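Local coordinates for calcineurin-like phosphoesterase domain-containing protein (Aquifex aeolicus, PDB 1XM7) that is probably a metal-dependent hydrolase of the calcineurin-like phosphoesterase family, though its substrate is unknown, at residues Thr46-Gly51 / Arg73-Met78; Ile7-Phe12 / Leu50-Trp55; Ile66-Pro71 / Leu88-Asp93. All coordinates share one frame; numbering follows the deposited sequence.

Contact 1: residues Thr46-Gly51 / Arg73-Met78; sequences TLYHLG and RKILVM
Tyr48 and Ile75 face each other in the parallel strands 46-49 and 73-77, their side chains crossing obliquely on the same face of the sheet as Thr46 and Arg73. Ile75 CG1 lies 3.2 Å from Tyr48 CD2, short for two carbons; because Ile75 chi1 is an unusual 99°, this detail is best treated as doubtful. Thr46 and Arg73 run alongside, CG2 of Thr46 lying 3.9 Å from Arg73 CG, while the guanidinium group leads away to a salt bridge with Glu94. On the other face, His49 and Leu76 also point the same way. With His49 CG anti to the backbone N (chi1 -167°), the imidazole leans forward along its own chain, toward Gly51, and ND1 accepts Gly51 N at 3.3 Å in the ring plane; NE2 bonds to Thr10. Branched and aromatic residues suit these extended, buried positions, whereas the positive phi of Gly51 suits a residue without CB. Just past strand 46-49, Leu50 CD2 meets Val77 CG2 at 3.6 Å. Both backbone groups of Leu47 and of His49 bond across, including Val77 N to His49 O at 2.8 Å. Strand 4-7 flanks the pair on one side and strand 94-96 on the other, with helix 63-69 covering Leu47 and Lys74.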
loop_
_atom_site.group_PDB
_atom_site.type_symbol
_atom_site.label_atom_id
_atom_site.label_comp_id
_atom_site.label_asym_id
_atom_site.label_seq_id
_atom_site.Cartn_x
_atom_site.Cartn_y
_atom_site.Cartn_z
ATOM N N THR A 46 5.996 9.973 7.456
ATOM C CA THR A 46 6.196 9.555 6.073
ATOM C C THR A 46 5.216 8.436 5.779
ATOM O O THR A 46 5.179 7.428 6.490
ATOM C CB THR A 46 7.628 9.037 5.813
ATOM O OG1 THR A 46 8.566 10.089 6.076
ATOM C CG2 THR A 46 7.776 8.579 4.354
ATOM N N LEU A 47 4.422 8.628 4.729
ATOM C CA LEU A 47 3.417 7.655 4.312
ATOM C C LEU A 47 3.819 6.910 3.046
ATOM O O LEU A 47 4.120 7.515 2.014
ATOM C CB LEU A 47 2.081 8.364 4.076
ATOM C CG LEU A 47 0.906 7.567 3.497
ATOM C CD1 LEU A 47 0.472 6.467 4.458
ATOM C CD2 LEU A 47 -0.250 8.517 3.230
ATOM N N TYR A 48 3.828 5.587 3.132
ATOM C CA TYR A 48 4.159 4.759 1.981
ATOM C C TYR A 48 2.882 4.192 1.349
ATOM O O TYR A 48 2.091 3.516 2.014
ATOM C CB TYR A 48 5.081 3.596 2.388
ATOM C CG TYR A 48 6.478 4.023 2.799
ATOM C CD1 TYR A 48 6.748 4.454 4.103
ATOM C CD2 TYR A 48 7.517 4.051 1.868
ATOM C CE1 TYR A 48 8.025 4.909 4.466
ATOM C CE2 TYR A 48 8.792 4.504 2.216
ATOM C CZ TYR A 48 9.040 4.931 3.514
ATOM O OH TYR A 48 10.301 5.374 3.851
ATOM N N HIS A 49 2.677 4.495 0.068
ATOM C CA HIS A 49 1.525 3.989 -0.668
ATOM C C HIS A 49 2.104 2.881 -1.537
ATOM O O HIS A 49 2.914 3.133 -2.424
ATOM C CB HIS A 49 0.914 5.076 -1.542
ATOM C CG HIS A 49 -0.438 4.725 -2.070
ATOM N ND1 HIS A 49 -0.681 3.566 -2.778
ATOM C CD2 HIS A 49 -1.625 5.370 -1.982
ATOM C CE1 HIS A 49 -1.960 3.515 -3.104
ATOM N NE2 HIS A 49 -2.554 4.597 -2.633
ATOM N N LEU A 50 1.693 1.647 -1.283
ATOM C CA LEU A 50 2.253 0.521 -2.015
ATOM C C LEU A 50 1.476 0.004 -3.223
ATOM O O LEU A 50 1.480 -1.192 -3.491
ATOM C CB LEU A 50 2.536 -0.620 -1.025
ATOM C CG LEU A 50 3.246 -0.169 0.271
ATOM C CD1 LEU A 50 3.556 -1.373 1.124
ATOM C CD2 LEU A 50 4.528 0.584 -0.039
ATOM N N GLY A 51 0.806 0.889 -3.957
ATOM C CA GLY A 51 0.115 0.423 -5.144
ATOM C C GLY A 51 -1.355 0.710 -5.363
ATOM O O GLY A 51 -2.161 0.659 -4.436
ATOM N N ARG A 73 5.598 13.356 4.482
ATOM C CA ARG A 73 6.218 13.017 3.201
ATOM C C ARG A 73 5.417 11.855 2.597
ATOM O O ARG A 73 4.913 10.998 3.313
ATOM C CB ARG A 73 7.683 12.616 3.429
ATOM C CG ARG A 73 8.340 11.827 2.301
ATOM C CD ARG A 73 9.868 11.807 2.441
ATOM N NE ARG A 73 10.413 13.152 2.242
ATOM C CZ ARG A 73 10.876 13.630 1.086
ATOM N NH1 ARG A 73 10.886 12.874 -0.005
ATOM N NH2 ARG A 73 11.308 14.884 1.014
ATOM N N LYS A 74 5.283 11.833 1.279
ATOM C CA LYS A 74 4.533 10.768 0.620
ATOM C C LYS A 74 5.336 10.132 -0.502
ATOM O O LYS A 74 5.794 10.816 -1.412
ATOM C CB LYS A 74 3.216 11.326 0.071
ATOM C CG LYS A 74 2.341 11.913 1.164
ATOM C CD LYS A 74 1.133 12.662 0.627
ATOM C CE LYS A 74 0.375 13.353 1.763
ATOM N NZ LYS A 74 1.182 14.458 2.339
ATOM N N ILE A 75 5.526 8.821 -0.426
ATOM C CA ILE A 75 6.265 8.134 -1.471
ATOM C C ILE A 75 5.392 6.985 -1.967
ATOM O O ILE A 75 4.609 6.422 -1.201
ATOM C CB ILE A 75 7.656 7.628 -0.953
ATOM C CG1 ILE A 75 7.595 6.159 -0.579
ATOM C CG2 ILE A 75 8.104 8.431 0.260
ATOM C CD1 ILE A 75 7.854 5.251 -1.738
ATOM N N LEU A 76 5.512 6.657 -3.251
ATOM C CA LEU A 76 4.714 5.588 -3.851
ATOM C C LEU A 76 5.546 4.455 -4.444
ATOM O O LEU A 76 6.640 4.680 -4.976
ATOM C CB LEU A 76 3.808 6.156 -4.963
ATOM C CG LEU A 76 3.221 5.165 -5.995
ATOM C CD1 LEU A 76 2.123 4.331 -5.352
ATOM C CD2 LEU A 76 2.652 5.913 -7.197
ATOM N N VAL A 77 5.015 3.238 -4.325
ATOM C CA VAL A 77 5.623 2.051 -4.907
ATOM C C VAL A 77 4.502 1.606 -5.835
ATOM O O VAL A 77 3.444 1.146 -5.389
ATOM C CB VAL A 77 5.910 0.947 -3.868
ATOM C CG1 VAL A 77 6.651 -0.211 -4.538
ATOM C CG2 VAL A 77 6.744 1.511 -2.722
ATOM N N MET A 78 4.738 1.780 -7.128
ATOM C CA MET A 78 3.775 1.474 -8.170
ATOM C C MET A 78 3.160 0.091 -8.257
ATOM O O MET A 78 3.844 -0.926 -8.196
ATOM C CB MET A 78 4.387 1.840 -9.518
ATOM C CG MET A 78 4.763 3.311 -9.597
ATOM S SD MET A 78 5.508 3.784 -11.118
ATOM C CE MET A 78 4.103 3.972 -12.081
#

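Contact 2: residues Ile7-Phe12 / Leu50-Trp55; sequences ISDTHF and LGDFTW
Phe12 and Phe53 meet where two loops of the calcineurin-like phosphoesterase fold run together, one carrying the Asp-x-His motif (Asp9, His11), the other the Gly-Asp motif (Gly51, Asp52). Followed outward, Phe12 CB sits 3.9 Å from Thr54 OG1 and near Phe53 O; CG stays over against that same oxygen, and CD2 comes to 3.4 Å from Phe53 O. Further out CE2 touches Phe53 CE1 at 3.6 Å, and also approaches Trp67 of helix 63-69. The ring thus presents its edge to the face of Phe53 in an offset edge-to-face pair, planes at 86°, while Thr10 CB covers one of its own faces. A large flat residue suits this buried place between the loop and helices 29-38 and 63-69.

His11 has a different surrounding: CD2 lies 3.5 Å from Trp55 CZ3, the two rings near parallel but slid apart, and CE1 rests against Asp52 CB. A weak bond from ND1 to Asp9 O, in the ring plane, helps to set its rotation. Asp9 OD1 receives Ser8 OG on its anti side and His147 N, and Asp52 OD2 receives His81 N, so a hydroxyl and an amide position Asp9, and an amide positions Asp52. Their nearest oxygens, Asp9 OD2 and Asp52 OD1, approach to 4.2 Å. The two motifs are those that carry metal ligands in members of this family, consistent with a metal site here.

Backbone bonds fix the pairing, among them Asp9 N to Gly51 O and Trp55 N to Phe12 O. Phe53 O is gripped twice: Phe12 N reaches it from a tilted direction, and Thr10 OG1, set between the backbone N and the carbonyl carbon (chi1 45°), donates to its lone pair at 2.7 Å in the carbonyl plane.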
loop_
_atom_site.group_PDB
_atom_site.type_symbol
_atom_site.label_atom_id
_atom_site.label_comp_id
_atom_site.label_asym_id
_atom_site.label_seq_id
_atom_site.Cartn_x
_atom_site.Cartn_y
_atom_site.Cartn_z
ATOM N N ILE A 7 -0.030 2.076 3.520
ATOM C CA ILE A 7 -1.387 1.885 3.048
ATOM C C ILE A 7 -1.283 1.565 1.572
ATOM O O ILE A 7 -0.291 1.921 0.934
ATOM C CB ILE A 7 -2.167 3.196 3.229
ATOM C CG1 ILE A 7 -3.671 2.972 3.026
ATOM C CG2 ILE A 7 -1.587 4.261 2.283
ATOM C CD1 ILE A 7 -4.524 4.147 3.537
ATOM N N SER A 8 -2.285 0.894 1.024
ATOM C CA SER A 8 -2.243 0.583 -0.393
ATOM C C SER A 8 -3.594 0.159 -0.934
ATOM O O SER A 8 -4.511 -0.139 -0.175
ATOM C CB SER A 8 -1.222 -0.517 -0.669
ATOM O OG SER A 8 -1.654 -1.724 -0.092
ATOM N N ASP A 9 -3.701 0.137 -2.257
ATOM C CA ASP A 9 -4.928 -0.255 -2.934
ATOM C C ASP A 9 -6.096 0.624 -2.538
ATOM O O ASP A 9 -7.187 0.128 -2.254
ATOM C CB ASP A 9 -5.255 -1.712 -2.631
ATOM C CG ASP A 9 -4.101 -2.624 -2.926
ATOM O OD1 ASP A 9 -3.258 -2.832 -2.034
ATOM O OD2 ASP A 9 -4.014 -3.114 -4.062
ATOM N N THR A 10 -5.862 1.933 -2.535
ATOM C CA THR A 10 -6.895 2.887 -2.174
ATOM C C THR A 10 -7.983 2.979 -3.245
ATOM O O THR A 10 -9.155 3.237 -2.935
ATOM C CB THR A 10 -6.275 4.258 -1.920
ATOM O OG1 THR A 10 -5.329 4.549 -2.950
ATOM C CG2 THR A 10 -5.557 4.263 -0.588
ATOM N N HIS A 11 -7.595 2.748 -4.497
ATOM C CA HIS A 11 -8.530 2.783 -5.613
ATOM C C HIS A 11 -9.432 4.013 -5.599
ATOM O O HIS A 11 -10.643 3.908 -5.825
ATOM C CB HIS A 11 -9.409 1.527 -5.616
ATOM C CG HIS A 11 -8.753 0.317 -6.214
ATOM N ND1 HIS A 11 -7.850 -0.464 -5.524
ATOM C CD2 HIS A 11 -8.871 -0.244 -7.442
ATOM C CE1 HIS A 11 -7.441 -1.453 -6.300
ATOM N NE2 HIS A 11 -8.045 -1.341 -7.468
ATOM N N PHE A 12 -8.854 5.177 -5.327
ATOM C CA PHE A 12 -9.639 6.400 -5.309
ATOM C C PHE A 12 -10.367 6.526 -6.633
ATOM O O PHE A 12 -9.776 6.351 -7.690
ATOM C CB PHE A 12 -8.747 7.625 -5.112
ATOM C CG PHE A 12 -8.182 7.754 -3.730
ATOM C CD1 PHE A 12 -9.023 7.830 -2.625
ATOM C CD2 PHE A 12 -6.809 7.851 -3.535
ATOM C CE1 PHE A 12 -8.505 8.009 -1.343
ATOM C CE2 PHE A 12 -6.279 8.030 -2.258
ATOM C CZ PHE A 12 -7.128 8.110 -1.160
ATOM N N LEU A 50 1.693 1.647 -1.283
ATOM C CA LEU A 50 2.253 0.521 -2.015
ATOM C C LEU A 50 1.476 0.004 -3.223
ATOM O O LEU A 50 1.480 -1.192 -3.491
ATOM C CB LEU A 50 2.536 -0.620 -1.025
ATOM C CG LEU A 50 3.246 -0.169 0.271
ATOM C CD1 LEU A 50 3.556 -1.373 1.124
ATOM C CD2 LEU A 50 4.528 0.584 -0.039
ATOM N N GLY A 51 0.806 0.889 -3.957
ATOM C CA GLY A 51 0.115 0.423 -5.144
ATOM C C GLY A 51 -1.355 0.710 -5.363
ATOM O O GLY A 51 -2.161 0.659 -4.436
ATOM N N ASP A 52 -1.684 0.978 -6.628
ATOM C CA ASP A 52 -3.035 1.277 -7.083
ATOM C C ASP A 52 -3.665 2.424 -6.298
ATOM O O ASP A 52 -4.639 2.268 -5.570
ATOM C CB ASP A 52 -3.880 0.003 -7.048
ATOM C CG ASP A 52 -3.424 -1.013 -8.095
ATOM O OD1 ASP A 52 -3.968 -2.133 -8.152
ATOM O OD2 ASP A 52 -2.511 -0.677 -8.876
ATOM N N PHE A 53 -3.055 3.587 -6.491
ATOM C CA PHE A 53 -3.418 4.836 -5.862
ATOM C C PHE A 53 -4.780 5.361 -6.290
ATOM O O PHE A 53 -5.736 5.336 -5.508
ATOM C CB PHE A 53 -2.336 5.873 -6.183
ATOM C CG PHE A 53 -2.657 7.262 -5.708
ATOM C CD1 PHE A 53 -2.943 7.508 -4.372
ATOM C CD2 PHE A 53 -2.652 8.324 -6.590
ATOM C CE1 PHE A 53 -3.215 8.787 -3.932
ATOM C CE2 PHE A 53 -2.922 9.608 -6.158
ATOM C CZ PHE A 53 -3.205 9.841 -4.830
ATOM N N THR A 54 -4.867 5.847 -7.526
ATOM C CA THR A 54 -6.118 6.397 -8.034
ATOM C C THR A 54 -6.560 5.728 -9.325
ATOM O O THR A 54 -5.725 5.292 -10.133
ATOM C CB THR A 54 -5.998 7.920 -8.271
ATOM O OG1 THR A 54 -7.282 8.451 -8.608
ATOM C CG2 THR A 54 -5.025 8.219 -9.382
ATOM N N TRP A 55 -7.877 5.654 -9.520
ATOM C CA TRP A 55 -8.434 5.022 -10.707
ATOM C C TRP A 55 -8.313 5.930 -11.934
ATOM O O TRP A 55 -8.181 5.449 -13.051
ATOM C CB TRP A 55 -9.892 4.615 -10.460
ATOM C CG TRP A 55 -10.289 3.395 -11.244
ATOM C CD1 TRP A 55 -11.291 3.300 -12.175
ATOM C CD2 TRP A 55 -9.627 2.124 -11.236
ATOM N NE1 TRP A 55 -11.283 2.048 -12.752
ATOM C CE2 TRP A 55 -10.273 1.310 -12.197
ATOM C CE3 TRP A 55 -8.551 1.598 -10.516
ATOM C CZ2 TRP A 55 -9.871 0.001 -12.457
ATOM C CZ3 TRP A 55 -8.149 0.293 -10.774
ATOM C CH2 TRP A 55 -8.810 -0.490 -11.741
#

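Contact 3: residues Ile66-Pro71 / Leu88-Asp93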
loop_
_atom_site.group_PDB
_atom_site.type_symbol
_atom_site.label_atom_id
_atom_site.label_comp_id
_atom_site.label_asym_id
_atom_site.label_seq_id
_atom_site.Cartn_x
_atom_site.Cartn_y
_atom_site.Cartn_z
ATOM N N ILE A 66 -7.288 16.873 -1.712
ATOM C CA ILE A 66 -7.260 16.636 -0.275
ATOM C C ILE A 66 -6.038 15.803 0.094
ATOM O O ILE A 66 -5.289 16.147 1.015
ATOM C CB ILE A 66 -8.546 15.914 0.193
ATOM C CG1 ILE A 66 -9.737 16.862 0.061
ATOM C CG2 ILE A 66 -8.393 15.435 1.634
ATOM C CD1 ILE A 66 -11.074 16.196 0.269
ATOM N N TRP A 67 -5.833 14.707 -0.623
ATOM C CA TRP A 67 -4.679 13.851 -0.381
ATOM C C TRP A 67 -3.391 14.673 -0.424
ATOM O O TRP A 67 -2.533 14.562 0.447
ATOM C CB TRP A 67 -4.630 12.749 -1.444
ATOM C CG TRP A 67 -3.297 12.092 -1.595
ATOM C CD1 TRP A 67 -2.229 12.548 -2.319
ATOM C CD2 TRP A 67 -2.876 10.881 -0.974
ATOM N NE1 TRP A 67 -1.166 11.692 -2.183
ATOM C CE2 TRP A 67 -1.534 10.658 -1.363
ATOM C CE3 TRP A 67 -3.500 9.958 -0.123
ATOM C CZ2 TRP A 67 -0.805 9.551 -0.929
ATOM C CZ3 TRP A 67 -2.770 8.850 0.312
ATOM C CH2 TRP A 67 -1.436 8.660 -0.095
ATOM N N LYS A 68 -3.273 15.496 -1.458
ATOM C CA LYS A 68 -2.113 16.344 -1.658
ATOM C C LYS A 68 -1.902 17.251 -0.448
ATOM O O LYS A 68 -0.777 17.467 -0.013
ATOM C CB LYS A 68 -2.319 17.180 -2.926
ATOM C CG LYS A 68 -1.055 17.765 -3.531
ATOM C CD LYS A 68 -1.367 18.595 -4.776
ATOM C CE LYS A 68 -0.083 19.164 -5.396
ATOM N NZ LYS A 68 -0.322 19.924 -6.670
ATOM N N ALA A 69 -2.995 17.766 0.104
ATOM C CA ALA A 69 -2.934 18.666 1.248
ATOM C C ALA A 69 -2.448 18.002 2.530
ATOM O O ALA A 69 -1.861 18.663 3.389
ATOM C CB ALA A 69 -4.296 19.292 1.480
ATOM N N LEU A 70 -2.684 16.700 2.668
ATOM C CA LEU A 70 -2.272 15.987 3.877
ATOM C C LEU A 70 -0.823 16.242 4.264
ATOM O O LEU A 70 0.031 16.413 3.410
ATOM C CB LEU A 70 -2.497 14.479 3.714
ATOM C CG LEU A 70 -3.960 14.029 3.689
ATOM C CD1 LEU A 70 -4.027 12.530 3.509
ATOM C CD2 LEU A 70 -4.650 14.442 4.981
ATOM N N PRO A 71 -0.532 16.281 5.567
ATOM C CA PRO A 71 0.842 16.519 6.010
ATOM C C PRO A 71 1.749 15.289 5.866
ATOM O O PRO A 71 1.285 14.197 5.555
ATOM C CB PRO A 71 0.655 16.959 7.461
ATOM C CG PRO A 71 -0.549 16.186 7.890
ATOM C CD PRO A 71 -1.469 16.327 6.705
ATOM N N LEU A 88 1.219 11.347 -11.559
ATOM C CA LEU A 88 1.468 10.983 -10.172
ATOM C C LEU A 88 2.506 11.842 -9.468
ATOM O O LEU A 88 2.388 12.099 -8.267
ATOM C CB LEU A 88 1.904 9.519 -10.094
ATOM C CG LEU A 88 0.824 8.477 -10.385
ATOM C CD1 LEU A 88 1.466 7.113 -10.610
ATOM C CD2 LEU A 88 -0.180 8.436 -9.231
ATOM N N LYS A 89 3.515 12.294 -10.205
ATOM C CA LYS A 89 4.579 13.071 -9.591
ATOM C C LYS A 89 4.152 14.142 -8.616
ATOM O O LYS A 89 4.888 14.442 -7.670
ATOM C CB LYS A 89 5.502 13.660 -10.653
ATOM C CG LYS A 89 6.436 12.602 -11.212
ATOM C CD LYS A 89 7.617 13.175 -11.974
ATOM C CE LYS A 89 8.537 12.052 -12.479
ATOM N NZ LYS A 89 9.829 12.551 -13.063
ATOM N N GLU A 90 2.966 14.705 -8.798
ATOM C CA GLU A 90 2.566 15.741 -7.869
ATOM C C GLU A 90 1.650 15.332 -6.742
ATOM O O GLU A 90 1.006 16.176 -6.118
ATOM C CB GLU A 90 1.975 16.925 -8.603
ATOM C CG GLU A 90 0.595 16.763 -9.104
ATOM C CD GLU A 90 0.201 18.009 -9.853
ATOM O OE1 GLU A 90 0.294 18.007 -11.106
ATOM O OE2 GLU A 90 -0.162 19.003 -9.178
ATOM N N TYR A 91 1.612 14.037 -6.470
ATOM C CA TYR A 91 0.813 13.521 -5.377
ATOM C C TYR A 91 1.760 12.784 -4.441
ATOM O O TYR A 91 1.385 12.393 -3.333
ATOM C CB TYR A 91 -0.269 12.595 -5.915
ATOM C CG TYR A 91 -1.355 13.342 -6.671
ATOM C CD1 TYR A 91 -2.276 14.161 -5.998
ATOM C CD2 TYR A 91 -1.475 13.220 -8.058
ATOM C CE1 TYR A 91 -3.294 14.831 -6.690
ATOM C CE2 TYR A 91 -2.488 13.887 -8.756
ATOM C CZ TYR A 91 -3.394 14.683 -8.068
ATOM O OH TYR A 91 -4.419 15.284 -8.762
ATOM N N PHE A 92 3.004 12.632 -4.902
ATOM C CA PHE A 92 4.061 11.958 -4.156
ATOM C C PHE A 92 5.385 12.695 -4.322
ATOM O O PHE A 92 5.604 13.394 -5.322
ATOM C CB PHE A 92 4.213 10.528 -4.659
ATOM C CG PHE A 92 3.015 9.683 -4.406
ATOM C CD1 PHE A 92 2.831 9.072 -3.169
ATOM C CD2 PHE A 92 2.032 9.538 -5.380
ATOM C CE1 PHE A 92 1.684 8.327 -2.901
ATOM C CE2 PHE A 92 0.880 8.797 -5.120
ATOM C CZ PHE A 92 0.708 8.191 -3.876
ATOM N N ASP A 93 6.263 12.530 -3.334
ATOM C CA ASP A 93 7.580 13.156 -3.330
ATOM C C ASP A 93 8.603 12.224 -3.949
ATOM O O ASP A 93 9.577 12.670 -4.551
ATOM C CB ASP A 93 7.987 13.488 -1.901
ATOM C CG ASP A 93 6.966 14.361 -1.205
ATOM O OD1 ASP A 93 6.266 13.877 -0.293
ATOM O OD2 ASP A 93 6.852 15.543 -1.583
#
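Trp67, on the last turns of helix 63-69, gives its indole N-H to the backbone of the 88-93 loop, the one neutral hydrogen bond between the segments: NE1 to Tyr91 O is 2.9 Å and nearly straight at 168°. The oxygen lies close to the indole plane, at the ring edge, so tryptophan satisfies a carbonyl while filling a largely apolar site. The charged interaction lies at the surface, where Lys68 NZ meets Glu90 OE2 at 2.7 Å in a salt bridge using the anti lone pair of that oxygen. Lys68 has CG anti to its backbone N (chi1 -161°) and a fully extended chain beyond, long enough to span the gap, its CE passing 3.3 Å from Glu90 O.

Apolar contacts are made by the aromatic groups. Trp67 CZ2 touches Phe92 CE1 at 3.4 Å, the ring planes standing obliquely at 57°, and NE1 lies over one face of Phe92. At the pyrrole end of the same edge, Trp67 CD1 is 4.0 Å from Tyr91 CD1. Phe53 joins Trp67 and Phe92, meeting the latter edge-to-face. The whole belongs to a beta-alpha-beta crossover of the calcineurin-like phosphoesterase alpha/beta fold, its helix packing against the connection into strand 94-96.

In the fold
From the N terminus, strand 4-7 runs into 7-12, which waits for 50-55; contact 2 closes a loop of 37 residues that holds helices 17-20 and 29-38 and strand 46-49. Contact 1 begins on that last strand, shares Leu50 and Gly51 with contact 2, and closes the beta-alpha-beta unit through helix 63-69. Contact 3 starts from that helix, inside the loop of contact 1, and ends beyond it at 88-93, so the two cross; contacts 2 and 3 follow in series. Phe53 bridges contacts 2 and 3, and His49 bonded to Thr10 bridges 1 and 2. Together they tie the probable metal site to the sheet and its covering helix.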